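Local coordinates for GH5 (PDB 4YHE), which probably hydrolyses beta-glucosidic bonds in cellulose as a family 5 glycoside hydrolase, built on a closed beta/alpha barrel, at residues 279-282 with 283-287; 319-323 with 324-328; 219-222 with 223-227. All coordinates share one frame; numbering follows the deposited sequence.

The three contacts lie at the C-terminal ends of three helices packed round one eight-stranded parallel barrel. Along the chain contact 3 comes first, on helix 218-224, then contact 1 on helix 270-285, then contact 2, where helix 304-323 turns into strand 327-332. Contact 1 sits between the other two. Its centre is about 11 Å from that of contact 3 and about 12 Å from that of contact 2. R279 forms a salt bridge with D219 of contact 3, while F281 and I285 pack on R324 of contact 2. Contacts 2 and 3 do not touch; their centres are about 19 Å apart. Neighbouring helix ends of the barrel are thus joined through helix 270-285.

Contact 1: 279-282 with 283-287; sequences RLFN and MYIRR
The last turns of helix 270-285 bring F281 against I285 and N282 against R286, and the helix widens there into a pi-type turn. M283 N still bonds to R279 O in the ordinary i to i+4 way, and Y284 N bonds to L280 O. One residue later the spacing changes. I285 N makes a weak 3.5 Å bond to L280 O, five residues back, as the first step of the pi-type turn. R286 N then reaches back five residues to F281 O, at 2.9 Å and nearly straight, with an N-H...O angle of 170°.

The F281 ring swings toward the C-terminal end because CG is anti to the backbone N (chi1 178°). F281 CE1 meets I285 CG2 at 3.6 Å, and the two side chains cross at about a right angle. L280 CD2 lies at the edge of the Y284 ring, in its plane, 4.0 Å from CE2. M283 CG sits over one face of that ring. L280 and Y284 are buried in the helix layer of the beta/alpha barrel and touch strands 236-242 and 291-296, and helix 218-224 packs on both.

On the outer side, R286 folds back at chi3 (63°) and lays its guanidinium against N282. N282 OD1 stands over the centre of one guanidinium face, 3.3 Å from R286 CZ. The angle to NH1 is too poor for a hydrogen bond. A water completes the link, donating to N282 O at 2.7 Å and accepting from R286 NE at 2.8 Å.

Contact 2: 319-323 with 324-328; sequences KAMRD and RRISA
R324 holds CG beside its own backbone N (chi1 -75°) and then runs extended from CG to NE, which carries the guanidinium back along the helix to A320. M321 also has CG beside its backbone N, and its extended chain places SD against A328.

R324 NH1 donates to A320 O at 2.9 Å. The oxygen lies at the guanidinium edge, only 9° out of its plane, and the nitrogen sits on a lone pair in the carbonyl plane. R324 N adds a weak bond to the same oxygen. A water, also in the guanidinium plane at its edge, accepts from R324 NH1 and donates to D323 OD2. K319 NZ forms a 2.8 Å salt bridge with D323 OD1, on the syn lone pair of that oxygen. D323 is therefore gripped by K319 on one oxygen and linked by water to R324 on the other. R324 NE has its own partner in N278 of helix 270-285.

The apolar side is buried. M321 SD touches A328 CB at 3.6 Å, and M321 CB meets I326 CB at 4.2 Å. A328 and I326 also pack on F293 of the neighbouring strand.

R325 takes a positive phi (62°) and turns the chain off the helix. I326 N bonds to M321 O at 2.9 Å, and R325 N bonds to R322 O at 2.8 Å. This pair of bonds, with R325 as the C-prime residue, is a Schellman motif; here it closes the helix of a beta-alpha-beta unit and leads into the last strand of the barrel.

Contact 3: 219-222 with 223-227; sequences DLTV and ENLVL
Hydrogen bonds between E223, N224 and L225 and the carbonyls of D219, L220 and T221 close the short helix 218-224. E223 N bonds to D219 O at 2.9 Å, and L225 N bonds to T221 O at 2.8 Å, the latter on a lone pair in the carbonyl plane. T221 O takes a second bond from N224 N, which comes from above that plane. N224 N also gives a weak bond to L220 O at 3.0 Å. With CG beside the backbone N (chi1 -55°), N224 ND2 turns back to donate to L220 O at 3.2 Å.

This helix follows barrel strand 209-212 and leads towards strand 236-242, so the end lies within one beta-alpha-beta unit. A water lies 2.7 Å from L225 O and in weak reach of V222 O, with more acceptors near it than protons.

Van der Waals contacts fall on different sides of the helix. T221 CG2 and L225 CD1 meet at 3.8 Å, the side chains side by side and pointing the same way; both also pack on Y284. E223 lies back with its CD 3.0 Å from D219 O; acceptor faces acceptors, without a hydrogen bond. E223 OE1 touches L220 CD2.

Among the charges, E223 OE2 stands 4.7 Å from D219 OD1. R279, in a salt bridge with D219 OD1, probably eases this like-charge approach.

Contact 1: 279-282 with 283-287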
# COMPACT_ATOMS: atom_id res chain seq x y z
N ARG A 279 11.83 5.96 12.49
CA ARG A 279 10.68 6.60 13.12
C ARG A 279 9.47 5.67 13.24
O ARG A 279 8.80 5.65 14.25
CB ARG A 279 10.38 7.92 12.41
CG ARG A 279 11.53 8.90 12.66
CD ARG A 279 11.24 10.32 12.22
NE ARG A 279 11.23 10.48 10.78
CZ ARG A 279 12.31 10.62 10.00
NH1 ARG A 279 13.53 10.59 10.48
NH2 ARG A 279 12.13 10.79 8.69
N LEU A 280 9.24 4.85 12.22
CA LEU A 280 8.19 3.85 12.24
C LEU A 280 8.49 2.73 13.24
O LEU A 280 7.63 2.23 13.95
CB LEU A 280 8.06 3.26 10.84
CG LEU A 280 7.50 4.20 9.76
CD1 LEU A 280 7.61 3.51 8.40
CD2 LEU A 280 6.06 4.55 10.10
N PHE A 281 9.73 2.32 13.24
CA PHE A 281 10.14 1.29 14.18
C PHE A 281 9.91 1.74 15.61
O PHE A 281 9.24 1.06 16.37
CB PHE A 281 11.57 0.91 13.96
CG PHE A 281 12.05 -0.12 14.95
CD1 PHE A 281 11.81 -1.47 14.74
CD2 PHE A 281 12.69 0.27 16.10
CE1 PHE A 281 12.22 -2.42 15.65
CE2 PHE A 281 13.11 -0.67 17.03
CZ PHE A 281 12.87 -2.01 16.81
N ASN A 282 10.36 2.94 15.96
CA ASN A 282 10.22 3.42 17.32
C ASN A 282 8.78 3.75 17.74
O ASN A 282 8.38 3.51 18.91
CB ASN A 282 11.14 4.63 17.53
CG ASN A 282 12.61 4.28 17.46
OD1 ASN A 282 13.04 3.22 17.91
ND2 ASN A 282 13.40 5.16 16.89
N MET A 283 8.00 4.31 16.82
CA MET A 283 6.64 4.66 17.15
C MET A 283 5.71 3.43 17.28
O MET A 283 4.83 3.42 18.11
CB MET A 283 6.07 5.61 16.10
CG MET A 283 4.73 6.18 16.47
SD MET A 283 4.89 7.36 17.84
CE MET A 283 3.22 7.98 17.96
N TYR A 284 5.93 2.41 16.46
CA TYR A 284 4.97 1.35 16.30
C TYR A 284 5.62 -0.02 16.68
O TYR A 284 5.23 -0.64 17.67
CB TYR A 284 4.40 1.36 14.87
CG TYR A 284 3.68 2.68 14.52
CD1 TYR A 284 2.65 3.16 15.30
CD2 TYR A 284 4.05 3.42 13.40
CE1 TYR A 284 1.98 4.36 14.98
CE2 TYR A 284 3.43 4.63 13.08
CZ TYR A 284 2.41 5.09 13.86
OH TYR A 284 1.78 6.32 13.53
N ILE A 285 6.57 -0.47 15.91
CA ILE A 285 7.08 -1.83 16.06
C ILE A 285 7.55 -2.06 17.51
O ILE A 285 7.20 -3.07 18.13
CB ILE A 285 8.24 -2.13 15.14
CG1 ILE A 285 7.85 -2.00 13.65
CG2 ILE A 285 8.81 -3.53 15.43
CD1 ILE A 285 6.79 -2.95 13.15
N ARG A 286 8.35 -1.12 18.02
CA ARG A 286 8.93 -1.22 19.36
C ARG A 286 7.86 -1.34 20.46
O ARG A 286 8.12 -1.86 21.53
CB ARG A 286 9.85 -0.00 19.58
CG ARG A 286 10.67 -0.01 20.84
CD ARG A 286 11.76 1.06 20.86
NE ARG A 286 11.25 2.44 20.82
CZ ARG A 286 12.01 3.54 21.03
NH1 ARG A 286 13.30 3.41 21.29
NH2 ARG A 286 11.47 4.76 20.97
N ARG A 287 6.65 -0.86 20.16
CA ARG A 287 5.50 -0.91 21.01
C ARG A 287 4.58 -2.09 20.71
O ARG A 287 3.49 -2.14 21.24
CB ARG A 287 4.65 0.37 20.83
CG ARG A 287 5.44 1.66 20.86
CD ARG A 287 5.83 2.01 22.28
NE ARG A 287 4.68 2.15 23.16
CZ ARG A 287 3.80 3.16 23.15
NH1 ARG A 287 3.92 4.19 22.31
NH2 ARG A 287 2.79 3.16 24.00
O HOH W 1 8.87 3.70 21.51

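Contact 2: 319-323 with 324-328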
# COMPACT_ATOMS: atom_id res chain seq x y z
N LYS A 319 16.17 -4.73 3.10
CA LYS A 319 16.95 -5.27 4.24
C LYS A 319 16.66 -4.43 5.46
O LYS A 319 16.31 -4.93 6.53
CB LYS A 319 18.45 -5.31 3.94
CG LYS A 319 19.28 -5.76 5.13
CD LYS A 319 18.81 -7.09 5.68
CE LYS A 319 19.88 -7.76 6.56
NZ LYS A 319 19.24 -8.68 7.54
N ALA A 320 16.71 -3.11 5.28
CA ALA A 320 16.39 -2.22 6.38
C ALA A 320 15.00 -2.48 6.98
O ALA A 320 14.80 -2.39 8.20
CB ALA A 320 16.55 -0.76 5.95
N MET A 321 14.02 -2.81 6.14
CA MET A 321 12.68 -3.11 6.59
C MET A 321 12.63 -4.41 7.41
O MET A 321 12.08 -4.43 8.50
CB MET A 321 11.71 -3.23 5.39
CG MET A 321 11.44 -1.90 4.69
SD MET A 321 10.67 -2.19 3.08
CE MET A 321 10.64 -0.50 2.44
N ARG A 322 13.19 -5.48 6.86
CA ARG A 322 13.27 -6.75 7.57
C ARG A 322 13.87 -6.57 8.97
O ARG A 322 13.32 -7.05 9.95
CB ARG A 322 14.11 -7.72 6.77
CG ARG A 322 14.52 -8.99 7.50
CD ARG A 322 13.34 -9.89 7.83
NE ARG A 322 13.76 -11.00 8.70
CZ ARG A 322 14.40 -12.09 8.30
NH1 ARG A 322 14.69 -12.31 7.03
NH2 ARG A 322 14.73 -13.01 9.21
N ASP A 323 14.98 -5.84 9.04
CA ASP A 323 15.68 -5.62 10.31
C ASP A 323 14.85 -4.88 11.33
O ASP A 323 15.07 -5.02 12.52
CB ASP A 323 17.01 -4.91 10.07
CG ASP A 323 18.04 -5.80 9.38
OD1 ASP A 323 17.84 -7.03 9.36
OD2 ASP A 323 19.02 -5.29 8.82
N ARG A 324 13.86 -4.10 10.84
CA ARG A 324 12.90 -3.41 11.68
C ARG A 324 11.55 -4.12 11.78
O ARG A 324 10.60 -3.57 12.32
CB ARG A 324 12.74 -1.97 11.14
CG ARG A 324 13.93 -1.11 11.49
CD ARG A 324 14.22 0.06 10.57
NE ARG A 324 15.52 0.62 10.92
CZ ARG A 324 16.69 0.09 10.59
NH1 ARG A 324 16.76 -0.99 9.80
NH2 ARG A 324 17.81 0.65 11.01
N ARG A 325 11.47 -5.36 11.29
CA ARG A 325 10.23 -6.17 11.37
C ARG A 325 9.04 -5.57 10.60
O ARG A 325 7.88 -5.76 10.97
CB ARG A 325 9.87 -6.44 12.84
CG ARG A 325 11.05 -7.10 13.55
CD ARG A 325 10.77 -7.52 14.97
NE ARG A 325 12.04 -8.01 15.49
CZ ARG A 325 12.20 -8.94 16.43
NH1 ARG A 325 11.14 -9.51 17.02
NH2 ARG A 325 13.43 -9.30 16.78
N ILE A 326 9.38 -4.89 9.53
CA ILE A 326 8.41 -4.23 8.65
C ILE A 326 8.31 -5.02 7.33
O ILE A 326 9.31 -5.35 6.70
CB ILE A 326 8.85 -2.80 8.39
CG1 ILE A 326 8.77 -2.00 9.69
CG2 ILE A 326 7.94 -2.13 7.35
CD1 ILE A 326 9.39 -0.62 9.55
N SER A 327 7.08 -5.32 6.95
CA SER A 327 6.75 -5.91 5.66
C SER A 327 6.41 -4.83 4.64
O SER A 327 6.11 -3.66 5.00
CB SER A 327 5.56 -6.85 5.83
OG SER A 327 4.43 -6.21 6.41
N ALA A 328 6.41 -5.22 3.37
CA ALA A 328 6.24 -4.24 2.28
C ALA A 328 5.73 -4.87 0.98
O ALA A 328 6.19 -5.94 0.56
CB ALA A 328 7.55 -3.52 2.02
O HOH W 2 14.15 -5.54 14.91
O HOH W 3 19.14 -2.57 9.25

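Contact 3: 219-222 with 223-227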
# COMPACT_ATOMS: atom_id res chain seq x y z
N ASP A 219 6.03 10.06 7.98
CA ASP A 219 6.19 11.04 9.03
C ASP A 219 4.89 11.67 9.50
O ASP A 219 4.70 11.83 10.71
CB ASP A 219 7.24 12.07 8.65
CG ASP A 219 8.64 11.47 8.66
OD1 ASP A 219 8.87 10.46 9.39
OD2 ASP A 219 9.49 11.95 7.93
N LEU A 220 3.98 12.00 8.57
CA LEU A 220 2.71 12.60 8.98
C LEU A 220 1.88 11.56 9.72
O LEU A 220 1.05 11.90 10.57
CB LEU A 220 1.94 13.17 7.79
CG LEU A 220 2.59 14.37 7.07
CD1 LEU A 220 1.66 14.82 5.94
CD2 LEU A 220 2.80 15.52 8.04
N THR A 221 2.13 10.29 9.42
CA THR A 221 1.51 9.18 10.14
C THR A 221 2.01 9.10 11.59
O THR A 221 1.22 9.20 12.55
CB THR A 221 1.76 7.83 9.39
OG1 THR A 221 1.26 7.93 8.06
CG2 THR A 221 1.03 6.66 10.10
N VAL A 222 3.32 8.93 11.74
CA VAL A 222 3.95 8.90 13.05
C VAL A 222 3.48 10.10 13.90
O VAL A 222 3.17 9.95 15.08
CB VAL A 222 5.48 8.87 12.92
CG1 VAL A 222 6.22 9.18 14.21
CG2 VAL A 222 5.95 7.53 12.37
N GLU A 223 3.40 11.26 13.28
CA GLU A 223 3.14 12.52 14.00
C GLU A 223 1.68 12.81 14.33
O GLU A 223 1.39 13.56 15.29
CB GLU A 223 3.71 13.69 13.16
CG GLU A 223 5.25 13.67 13.04
CD GLU A 223 5.81 14.43 11.83
OE1 GLU A 223 5.05 15.17 11.15
OE2 GLU A 223 7.03 14.27 11.54
N ASN A 224 0.75 12.24 13.56
CA ASN A 224 -0.68 12.54 13.72
C ASN A 224 -1.67 11.39 13.77
O ASN A 224 -2.83 11.60 14.21
CB ASN A 224 -1.11 13.53 12.63
CG ASN A 224 -0.26 14.77 12.63
OD1 ASN A 224 -0.40 15.61 13.50
ND2 ASN A 224 0.69 14.84 11.70
N LEU A 225 -1.29 10.19 13.31
CA LEU A 225 -2.24 9.10 13.31
C LEU A 225 -2.59 8.72 14.74
O LEU A 225 -1.72 8.58 15.60
CB LEU A 225 -1.67 7.85 12.61
CG LEU A 225 -2.53 6.57 12.71
CD1 LEU A 225 -2.42 5.79 11.42
CD2 LEU A 225 -2.12 5.70 13.89
N VAL A 226 -3.89 8.55 14.95
CA VAL A 226 -4.44 7.98 16.16
C VAL A 226 -4.99 6.61 15.82
O VAL A 226 -5.87 6.48 14.98
CB VAL A 226 -5.52 8.89 16.77
CG1 VAL A 226 -6.22 8.23 17.96
CG2 VAL A 226 -4.85 10.15 17.25
N LEU A 227 -4.42 5.58 16.45
CA LEU A 227 -4.96 4.22 16.29
C LEU A 227 -6.38 4.14 16.82
O LEU A 227 -6.62 4.46 17.97
CB LEU A 227 -4.10 3.22 17.03
CG LEU A 227 -2.71 3.07 16.47
CD1 LEU A 227 -1.83 2.42 17.52
CD2 LEU A 227 -2.74 2.22 15.20
O HOH W 4 0.84 7.61 15.54